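Local coordinates for gamma-resorcylate decarboxylase (Polaromonas, PDB 4QRO), which probably catalyses the manganese-dependent decarboxylation of gamma-resorcylate (2,6-dihydroxybenzoate) to resorcinol, at residues Phe150-Gln155 against Asp207-Leu212; Pro102-Glu107 against Gly129-Asn134; Trp228-Arg233 against Arg247-Tyr252. One frame throughout, in Å; residues are numbered along the deposited sequence.

Overall arrangement
The three contacts follow one another along a single amidohydrolase chain. Contacts 1 and 2, with centres 18 Å apart, meet where F150 CE2 packs on M103 CE at 3.7 Å. Contact 1 is joined to contact 3, 21 Å away between centres, by a probable hydrogen bond between D207 OD1 and Y252 OH, 2.5 Å apart. Contacts 2 and 3 do not touch, their nearest atoms being about 17 Å apart. Contact 3 faces the second subunit: R229 hydrogen-bonds to a bound 2-nitroresorcinol, about 11 Å from the H232 side chain, and packs on P185 of the second subunit. As P185 lines the inhibitor pocket, this is consistent with each subunit contributing to its partner's active site.

Contact 1 (Phe150-Gln155 against Asp207-Leu212); sequences FWETVQ and DKYPAL
L212 pushes its two methyls against helix 148-157. L212 CD1 lies 3.9 Å from W151 CE3, approaching the indole obliquely, while L212 CD2 packs 3.8 Å from V154 CG1 and beside the backbone of the Q155 turn. Next to it the Y209 ring lies along the helix, one face against the backbone around E152 CA and the other covered by CG of its own neighbour K208. The CB of E152 closes to 3.6 Å from Y209 CE1. The indole NH of W151 points elsewhere, to the carbonyl of Y142.

The polar edge belongs to Q155. With CG anti to the backbone N (chi1 -172°) and the chain extended, the amide reaches past Y209, nearly perpendicular to the ring and with NE2 at its edge. Q155 OE1 accepts the A211 N-H at 3.0 Å (156°) on an in-plane lone pair, and Q155 NE2 donates to a water 3.1 Å away that in turn donates to K208 O at 2.6 Å. Gripped at both ends, the amide is held against flipping. One helix residue ties down the beta turn from Y209 to L212 that leads from helix 205-208 toward strand 214-216, while L212 and Y209 supply its apolar packing against the helix.

Contact 2 (Pro102-Glu107 against Gly129-Asn134); sequences PMQDPE and GFSQDN
The side-chain amide of Q104 meets the backbone of 129-134 by donating from NE2 to Q132 O, 3.1 Å away, in a moderately bent bond of 154°. A bend at chi2 (82°) turns the amide toward that oxygen. The acceptor lies in the amide plane of Q104, although the N-H arrives tilted from the plane of the Q132 carbonyl. NE2 also donates to V64 O, while Q104 OE1 accepts from a water at 2.7 Å, so both ends of the amide are engaged. That water takes the M103 N-H at 2.9 Å and hydrogen-bonds to S131 OG at 2.7 Å, bridging the two segments. Beside it, M103 CB packs 3.4 Å from S131 OG. D133 lies alongside Q104, its OD2 3.5 Å from Q104 CB; that oxygen's charge is met by R135. With an alanine in place of Q104, the Q132 and V64 carbonyls would probably lose their shared donor and the bridging water would be less well held.

In the second shell, Y142 OH holds S131 OG, and R166 grips both Q132 OE1 and F130 O. D105, at the N-cap of helix 106-118, accepts from L108 N and weakly from E107 N. The two segments follow strands 95-97 and 125-128, so the contact joins successive beta-alpha loops, as at the C-terminal strand ends of the (beta/alpha)8 barrel of amidohydrolases.

Contact 3 (Trp228-Arg233 against Arg247-Tyr252); sequences WRIDHR and RKIVDY
D231 lays its carboxylate against the first turn of helix 249-256 and accepts two of its backbone N-H groups. D231 OD1 accepts the I249 N-H at 2.8 Å (146°), and D231 OD2 takes the V250 N-H at 2.9 Å (156°). Both oxygens are met on their syn sides, fixing the group's rotation by a two-pronged grip. K248 occupies the N-cap position, but its lysine side chain has no acceptor to offer, and D231 supplies one instead. The helix end would be expected to favour the negative charge of D231.

V250 CB, 3.4 Å from D231 OD2, and K248 CB, both of 247-252, lie against the carboxylate. Next to the carboxylate, I230 and I249 cross at about a right angle, I230 CG2 to I249 CG1 at 3.9 Å, forming the apolar side. Within 247-252, D251 OD2 accepts from K248 N at 3.2 Å, reinforcing the helix start. Its CB also supports one face of the R247 guanidinium, whose charge is paired with E255.

On helix 223-232, CG of H232 is anti to its carbonyl carbon, beside the backbone N (chi1 -64°), which lets ND1 donate back to W228 O at 2.9 Å with the acceptor in the ring plane. W228 NE1 lies over one face of the imidazole, and K248 NZ approaches it obliquely, 3.5 Å from H232 NE2.

I230 and I249 both pack on L198 of helix 188-202, and I249 reaches M201 there and M227 of helix 223-232. I230 touches W187 of the second subunit, placing this join of helices 223-232 and 249-256 beside the subunit interface.

Contact 1 (Phe150-Gln155 against Asp207-Leu212)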
loop_
_atom_site.group_PDB
_atom_site.type_symbol
_atom_site.label_atom_id
_atom_site.label_comp_id
_atom_site.label_asym_id
_atom_site.label_seq_id
_atom_site.Cartn_x
_atom_site.Cartn_y
_atom_site.Cartn_z
ATOM N N PHE A 150 12.306 23.891 9.072
ATOM C CA PHE A 150 11.981 23.972 7.655
ATOM C C PHE A 150 10.455 24.000 7.462
ATOM O O PHE A 150 9.941 24.827 6.699
ATOM C CB PHE A 150 12.616 22.816 6.839
ATOM C CG PHE A 150 11.979 22.614 5.490
ATOM C CD1 PHE A 150 12.387 23.352 4.396
ATOM C CD2 PHE A 150 10.958 21.683 5.318
ATOM C CE1 PHE A 150 11.793 23.184 3.148
ATOM C CE2 PHE A 150 10.344 21.526 4.080
ATOM C CZ PHE A 150 10.754 22.278 2.995
ATOM N N TRP A 151 9.740 23.107 8.152
ATOM C CA TRP A 151 8.268 23.063 8.062
ATOM C C TRP A 151 7.636 24.355 8.565
ATOM O O TRP A 151 6.614 24.807 8.056
ATOM C CB TRP A 151 7.730 21.842 8.824
ATOM C CG TRP A 151 8.072 20.523 8.129
ATOM C CD1 TRP A 151 8.860 19.504 8.611
ATOM C CD2 TRP A 151 7.616 20.088 6.831
ATOM N NE1 TRP A 151 8.951 18.490 7.675
ATOM C CE2 TRP A 151 8.178 18.811 6.593
ATOM C CE3 TRP A 151 6.782 20.651 5.857
ATOM C CZ2 TRP A 151 7.932 18.091 5.413
ATOM C CZ3 TRP A 151 6.540 19.941 4.679
ATOM C CH2 TRP A 151 7.116 18.678 4.466
ATOM N N GLU A 152 8.245 24.969 9.571
ATOM C CA GLU A 152 7.725 26.243 10.083
ATOM C C GLU A 152 7.769 27.284 8.958
ATOM O O GLU A 152 6.875 28.141 8.874
ATOM C CB GLU A 152 8.542 26.732 11.291
ATOM C CG GLU A 152 8.104 28.084 11.861
ATOM C CD GLU A 152 8.931 28.489 13.077
ATOM O OE1 GLU A 152 10.082 28.020 13.210
ATOM O OE2 GLU A 152 8.440 29.276 13.907
ATOM N N THR A 153 8.813 27.203 8.123
ATOM C CA THR A 153 8.988 28.085 6.965
ATOM C C THR A 153 7.933 27.782 5.879
ATOM O O THR A 153 7.313 28.697 5.346
ATOM C CB THR A 153 10.440 28.006 6.407
ATOM O OG1 THR A 153 11.356 28.480 7.405
ATOM C CG2 THR A 153 10.609 28.840 5.182
ATOM N N VAL A 154 7.709 26.503 5.588
ATOM C CA VAL A 154 6.674 26.100 4.630
ATOM C C VAL A 154 5.323 26.676 5.048
ATOM O O VAL A 154 4.647 27.288 4.222
ATOM C CB VAL A 154 6.548 24.545 4.473
ATOM C CG1 VAL A 154 5.386 24.195 3.559
ATOM C CG2 VAL A 154 7.828 23.915 3.924
ATOM N N GLN A 155 4.947 26.512 6.322
ATOM C CA GLN A 155 3.651 27.027 6.809
ATOM C C GLN A 155 3.583 28.562 6.768
ATOM O O GLN A 155 2.557 29.127 6.399
ATOM C CB GLN A 155 3.357 26.540 8.227
ATOM C CG GLN A 155 1.955 26.874 8.712
ATOM C CD GLN A 155 1.759 26.602 10.194
ATOM O OE1 GLN A 155 0.962 25.741 10.572
ATOM N NE2 GLN A 155 2.500 27.318 11.041
ATOM N N ASP A 207 0.342 18.718 14.552
ATOM C CA ASP A 207 -0.095 19.344 15.817
ATOM C C ASP A 207 0.617 20.693 15.968
ATOM O O ASP A 207 0.025 21.697 16.359
ATOM C CB ASP A 207 0.267 18.462 17.008
ATOM C CG ASP A 207 -0.512 17.164 17.040
ATOM O OD1 ASP A 207 -1.649 17.143 16.531
ATOM O OD2 ASP A 207 0.012 16.182 17.602
ATOM N N LYS A 208 1.898 20.709 15.643
ATOM C CA LYS A 208 2.715 21.934 15.758
ATOM C C LYS A 208 2.473 22.945 14.619
ATOM O O LYS A 208 2.435 24.159 14.848
ATOM C CB LYS A 208 4.186 21.516 15.780
ATOM C CG LYS A 208 5.181 22.670 15.858
ATOM C CD LYS A 208 5.011 23.463 17.142
ATOM C CE LYS A 208 5.986 24.623 17.198
ATOM N NZ LYS A 208 5.595 25.572 18.271
ATOM N N TYR A 209 2.357 22.450 13.383
ATOM C CA TYR A 209 2.131 23.300 12.211
ATOM C C TYR A 209 0.842 22.834 11.519
ATOM O O TYR A 209 0.883 22.212 10.462
ATOM C CB TYR A 209 3.332 23.244 11.253
ATOM C CG TYR A 209 4.623 23.502 11.953
ATOM C CD1 TYR A 209 4.881 24.747 12.563
ATOM C CD2 TYR A 209 5.588 22.520 12.034
ATOM C CE1 TYR A 209 6.075 24.972 13.239
ATOM C CE2 TYR A 209 6.777 22.733 12.706
ATOM C CZ TYR A 209 7.020 23.954 13.305
ATOM O OH TYR A 209 8.209 24.130 13.951
ATOM N N PRO A 210 -0.314 23.136 12.119
ATOM C CA PRO A 210 -1.569 22.577 11.612
ATOM C C PRO A 210 -2.077 23.108 10.272
ATOM O O PRO A 210 -3.004 22.520 9.712
ATOM C CB PRO A 210 -2.575 22.904 12.742
ATOM C CG PRO A 210 -1.987 24.078 13.448
ATOM C CD PRO A 210 -0.504 23.865 13.391
ATOM N N ALA A 211 -1.511 24.200 9.765
ATOM C CA ALA A 211 -1.904 24.754 8.447
ATOM C C ALA A 211 -1.092 24.215 7.241
ATOM O O ALA A 211 -1.345 24.610 6.086
ATOM C CB ALA A 211 -1.866 26.285 8.483
ATOM N N LEU A 212 -0.148 23.301 7.486
ATOM C CA LEU A 212 0.611 22.690 6.380
ATOM C C LEU A 212 -0.309 21.956 5.411
ATOM O O LEU A 212 -1.325 21.353 5.821
ATOM C CB LEU A 212 1.639 21.677 6.893
ATOM C CG LEU A 212 2.843 22.231 7.649
ATOM C CD1 LEU A 212 3.651 21.078 8.216
ATOM C CD2 LEU A 212 3.678 23.139 6.748
HETATM O O HOH W 1 2.232 26.629 14.010
#

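Contact 2 (Pro102-Glu107 against Gly129-Asn134)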
loop_
_atom_site.group_PDB
_atom_site.type_symbol
_atom_site.label_atom_id
_atom_site.label_comp_id
_atom_site.label_asym_id
_atom_site.label_seq_id
_atom_site.Cartn_x
_atom_site.Cartn_y
_atom_site.Cartn_z
ATOM N N PRO A 102 17.096 21.309 -1.745
ATOM C CA PRO A 102 18.169 20.493 -1.229
ATOM C C PRO A 102 17.859 20.116 0.202
ATOM O O PRO A 102 18.378 20.725 1.130
ATOM C CB PRO A 102 19.385 21.436 -1.319
ATOM C CG PRO A 102 18.806 22.793 -1.084
ATOM C CD PRO A 102 17.461 22.749 -1.758
ATOM N N MET A 103 17.001 19.107 0.369
ATOM C CA MET A 103 16.498 18.731 1.683
ATOM C C MET A 103 17.570 18.070 2.554
ATOM O O MET A 103 17.369 17.847 3.748
ATOM C CB MET A 103 15.285 17.827 1.531
ATOM C CG MET A 103 14.114 18.511 0.845
ATOM S SD MET A 103 13.292 19.791 1.794
ATOM C CE MET A 103 12.713 18.874 3.228
ATOM N N GLN A 104 18.716 17.774 1.949
ATOM C CA GLN A 104 19.919 17.384 2.682
ATOM C C GLN A 104 20.209 18.318 3.860
ATOM O O GLN A 104 20.626 17.890 4.925
ATOM C CB GLN A 104 21.127 17.374 1.726
ATOM C CG GLN A 104 21.120 16.188 0.747
ATOM C CD GLN A 104 20.243 16.368 -0.500
ATOM O OE1 GLN A 104 19.656 17.428 -0.725
ATOM N NE2 GLN A 104 20.162 15.324 -1.315
ATOM N N ASP A 105 19.975 19.602 3.653
ATOM C CA ASP A 105 20.270 20.602 4.647
ATOM C C ASP A 105 18.995 21.410 4.918
ATOM O O ASP A 105 18.516 22.097 4.028
ATOM C CB ASP A 105 21.399 21.455 4.099
ATOM C CG ASP A 105 21.966 22.445 5.113
ATOM O OD1 ASP A 105 21.185 23.145 5.775
ATOM O OD2 ASP A 105 23.207 22.565 5.206
ATOM N N PRO A 106 18.417 21.299 6.133
ATOM C CA PRO A 106 17.166 22.009 6.410
ATOM C C PRO A 106 17.234 23.526 6.181
ATOM O O PRO A 106 16.286 24.108 5.665
ATOM C CB PRO A 106 16.926 21.710 7.886
ATOM C CG PRO A 106 17.496 20.355 8.066
ATOM C CD PRO A 106 18.743 20.358 7.227
ATOM N N GLU A 107 18.351 24.139 6.564
ATOM C CA GLU A 107 18.542 25.588 6.396
ATOM C C GLU A 107 18.605 25.976 4.929
ATOM O O GLU A 107 17.949 26.932 4.519
ATOM C CB GLU A 107 19.831 26.039 7.098
ATOM C CG GLU A 107 20.133 27.526 6.949
ATOM C CD GLU A 107 19.776 28.320 8.179
ATOM O OE1 GLU A 107 18.580 28.630 8.365
ATOM O OE2 GLU A 107 20.701 28.641 8.950
ATOM N N GLY A 129 10.678 12.124 -2.124
ATOM C CA GLY A 129 10.875 11.269 -0.975
ATOM C C GLY A 129 12.127 11.624 -0.190
ATOM O O GLY A 129 12.574 12.781 -0.185
ATOM N N PHE A 130 12.709 10.618 0.462
ATOM C CA PHE A 130 13.865 10.834 1.326
ATOM C C PHE A 130 15.081 11.364 0.589
ATOM O O PHE A 130 15.242 11.179 -0.632
ATOM C CB PHE A 130 14.259 9.529 2.035
ATOM C CG PHE A 130 14.705 8.436 1.099
ATOM C CD1 PHE A 130 16.021 8.363 0.663
ATOM C CD2 PHE A 130 13.814 7.455 0.678
ATOM C CE1 PHE A 130 16.430 7.366 -0.208
ATOM C CE2 PHE A 130 14.217 6.455 -0.188
ATOM C CZ PHE A 130 15.524 6.404 -0.636
ATOM N N SER A 131 15.980 11.974 1.358
ATOM C CA SER A 131 17.250 12.450 0.820
ATOM C C SER A 131 18.438 11.583 1.243
ATOM O O SER A 131 18.467 10.987 2.338
ATOM C CB SER A 131 17.497 13.889 1.267
ATOM O OG SER A 131 16.549 14.739 0.706
ATOM N N GLN A 132 19.408 11.535 0.352
ATOM C CA GLN A 132 20.711 10.951 0.614
ATOM C C GLN A 132 21.640 12.111 0.952
ATOM O O GLN A 132 21.672 13.096 0.229
ATOM C CB GLN A 132 21.213 10.205 -0.619
ATOM C CG GLN A 132 20.429 8.933 -0.953
ATOM C CD GLN A 132 20.817 8.344 -2.299
ATOM O OE1 GLN A 132 20.296 8.736 -3.319
ATOM N NE2 GLN A 132 21.753 7.399 -2.297
ATOM N N ASP A 133 22.370 11.995 2.056
ATOM C CA ASP A 133 23.374 12.986 2.450
ATOM C C ASP A 133 24.552 12.179 2.942
ATOM O O ASP A 133 24.393 11.294 3.803
ATOM C CB ASP A 133 22.843 13.918 3.554
ATOM C CG ASP A 133 23.830 15.063 3.920
ATOM O OD1 ASP A 133 25.084 14.902 3.998
ATOM O OD2 ASP A 133 23.322 16.164 4.163
ATOM N N ASN A 134 25.720 12.440 2.353
ATOM C CA ASN A 134 26.971 11.774 2.767
ATOM C C ASN A 134 27.250 11.849 4.257
ATOM O O ASN A 134 27.877 10.956 4.805
ATOM C CB ASN A 134 28.190 12.343 1.973
ATOM C CG ASN A 134 28.262 11.813 0.555
ATOM O OD1 ASN A 134 27.907 10.662 0.294
ATOM N ND2 ASN A 134 28.716 12.643 -0.370
HETATM O O HOH W 2 17.113 16.643 -1.163
#

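Contact 3 (Trp228-Arg233 against Arg247-Tyr252)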
loop_
_atom_site.group_PDB
_atom_site.type_symbol
_atom_site.label_atom_id
_atom_site.label_comp_id
_atom_site.label_asym_id
_atom_site.label_seq_id
_atom_site.Cartn_x
_atom_site.Cartn_y
_atom_site.Cartn_z
ATOM N N TRP A 228 -8.781 3.345 7.353
ATOM C CA TRP A 228 -9.560 2.870 8.496
ATOM C C TRP A 228 -8.713 1.953 9.353
ATOM O O TRP A 228 -8.629 2.126 10.564
ATOM C CB TRP A 228 -10.840 2.147 8.073
ATOM C CG TRP A 228 -11.646 1.717 9.254
ATOM C CD1 TRP A 228 -12.563 2.471 9.951
ATOM C CD2 TRP A 228 -11.611 0.440 9.896
ATOM N NE1 TRP A 228 -13.089 1.741 10.985
ATOM C CE2 TRP A 228 -12.529 0.491 10.974
ATOM C CE3 TRP A 228 -10.865 -0.726 9.700
ATOM C CZ2 TRP A 228 -12.726 -0.594 11.841
ATOM C CZ3 TRP A 228 -11.065 -1.817 10.571
ATOM C CH2 TRP A 228 -11.991 -1.736 11.613
ATOM N N ARG A 229 -8.083 0.964 8.718
ATOM C CA ARG A 229 -7.306 -0.045 9.466
ATOM C C ARG A 229 -6.075 0.537 10.201
ATOM O O ARG A 229 -5.706 0.072 11.286
ATOM C CB ARG A 229 -6.920 -1.176 8.523
ATOM C CG ARG A 229 -6.132 -2.321 9.156
ATOM C CD ARG A 229 -6.128 -3.500 8.190
ATOM N NE ARG A 229 -5.095 -4.488 8.458
ATOM C CZ ARG A 229 -5.078 -5.302 9.510
ATOM N NH1 ARG A 229 -6.051 -5.264 10.433
ATOM N NH2 ARG A 229 -4.076 -6.164 9.644
ATOM N N ILE A 230 -5.433 1.547 9.610
ATOM C CA ILE A 230 -4.290 2.199 10.251
ATOM C C ILE A 230 -4.632 2.578 11.711
ATOM O O ILE A 230 -3.828 2.306 12.611
ATOM C CB ILE A 230 -3.783 3.437 9.448
ATOM C CG1 ILE A 230 -3.077 2.973 8.168
ATOM C CG2 ILE A 230 -2.825 4.298 10.277
ATOM C CD1 ILE A 230 -2.760 4.083 7.203
ATOM N N ASP A 231 -5.790 3.217 11.933
ATOM C CA ASP A 231 -6.196 3.680 13.306
ATOM C C ASP A 231 -7.011 2.630 14.064
ATOM O O ASP A 231 -6.893 2.506 15.282
ATOM C CB ASP A 231 -7.060 4.931 13.245
ATOM C CG ASP A 231 -6.294 6.159 12.808
ATOM O OD1 ASP A 231 -5.233 6.438 13.412
ATOM O OD2 ASP A 231 -6.771 6.856 11.872
ATOM N N HIS A 232 -7.862 1.900 13.345
ATOM C CA HIS A 232 -8.897 1.102 13.990
ATOM C C HIS A 232 -8.577 -0.375 14.187
ATOM O O HIS A 232 -9.369 -1.090 14.792
ATOM C CB HIS A 232 -10.217 1.264 13.252
ATOM C CG HIS A 232 -10.752 2.658 13.296
ATOM N ND1 HIS A 232 -10.437 3.608 12.345
ATOM C CD2 HIS A 232 -11.554 3.276 14.193
ATOM C CE1 HIS A 232 -11.036 4.746 12.643
ATOM N NE2 HIS A 232 -11.730 4.571 13.756
ATOM N N ARG A 233 -7.434 -0.847 13.696
ATOM C CA ARG A 233 -7.021 -2.244 13.976
ATOM C C ARG A 233 -6.993 -2.513 15.479
ATOM O O ARG A 233 -6.610 -1.652 16.284
ATOM C CB ARG A 233 -5.664 -2.594 13.359
ATOM C CG ARG A 233 -4.439 -2.052 14.087
ATOM C CD ARG A 233 -4.421 -0.541 14.200
ATOM N NE ARG A 233 -3.274 -0.071 14.981
ATOM C CZ ARG A 233 -3.230 -0.002 16.303
ATOM N NH1 ARG A 233 -4.287 -0.357 17.048
ATOM N NH2 ARG A 233 -2.128 0.451 16.885
ATOM N N ARG A 247 -3.588 12.993 17.858
ATOM C CA ARG A 247 -4.877 12.569 17.331
ATOM C C ARG A 247 -4.721 11.332 16.446
ATOM O O ARG A 247 -3.635 10.758 16.380
ATOM C CB ARG A 247 -5.491 13.724 16.548
ATOM C CG ARG A 247 -5.775 14.941 17.421
ATOM C CD ARG A 247 -5.856 16.186 16.571
ATOM N NE ARG A 247 -7.142 16.254 15.902
ATOM C CZ ARG A 247 -7.395 16.932 14.782
ATOM N NH1 ARG A 247 -6.447 17.613 14.141
ATOM N NH2 ARG A 247 -8.624 16.915 14.295
ATOM N N LYS A 248 -5.826 10.919 15.819
ATOM C CA LYS A 248 -5.854 9.769 14.891
ATOM C C LYS A 248 -5.117 10.124 13.606
ATOM O O LYS A 248 -5.122 11.285 13.183
ATOM C CB LYS A 248 -7.305 9.387 14.558
ATOM C CG LYS A 248 -8.134 8.874 15.729
ATOM C CD LYS A 248 -9.607 8.856 15.333
ATOM C CE LYS A 248 -10.485 8.240 16.403
ATOM N NZ LYS A 248 -10.577 6.772 16.211
ATOM N N ILE A 249 -4.463 9.138 12.982
ATOM C CA ILE A 249 -3.792 9.388 11.708
ATOM C C ILE A 249 -4.809 9.966 10.689
ATOM O O ILE A 249 -4.500 10.909 9.961
ATOM C CB ILE A 249 -3.113 8.102 11.165
ATOM C CG1 ILE A 249 -2.000 7.607 12.110
ATOM C CG2 ILE A 249 -2.632 8.292 9.729
ATOM C CD1 ILE A 249 -0.926 8.639 12.445
ATOM N N VAL A 250 -6.027 9.427 10.663
ATOM C CA VAL A 250 -7.034 9.871 9.711
ATOM C C VAL A 250 -7.359 11.370 9.849
ATOM O O VAL A 250 -7.737 12.016 8.866
ATOM C CB VAL A 250 -8.334 9.028 9.790
ATOM C CG1 VAL A 250 -9.110 9.318 11.078
ATOM C CG2 VAL A 250 -9.225 9.294 8.571
ATOM N N ASP A 251 -7.209 11.920 11.050
ATOM C CA ASP A 251 -7.436 13.363 11.269
ATOM C C ASP A 251 -6.439 14.204 10.465
ATOM O O ASP A 251 -6.831 15.146 9.790
ATOM C CB ASP A 251 -7.356 13.736 12.763
ATOM C CG ASP A 251 -8.495 13.137 13.587
ATOM O OD1 ASP A 251 -9.620 13.051 13.084
ATOM O OD2 ASP A 251 -8.253 12.725 14.732
ATOM N N TYR A 252 -5.166 13.832 10.490
ATOM C CA TYR A 252 -4.123 14.579 9.743
ATOM C C TYR A 252 -4.240 14.366 8.243
ATOM O O TYR A 252 -4.066 15.280 7.448
ATOM C CB TYR A 252 -2.723 14.187 10.245
ATOM C CG TYR A 252 -2.593 14.352 11.756
ATOM C CD1 TYR A 252 -2.680 15.613 12.345
ATOM C CD2 TYR A 252 -2.433 13.255 12.580
ATOM C CE1 TYR A 252 -2.570 15.775 13.710
ATOM C CE2 TYR A 252 -2.340 13.396 13.949
ATOM C CZ TYR A 252 -2.400 14.659 14.512
ATOM O OH TYR A 252 -2.319 14.793 15.879
#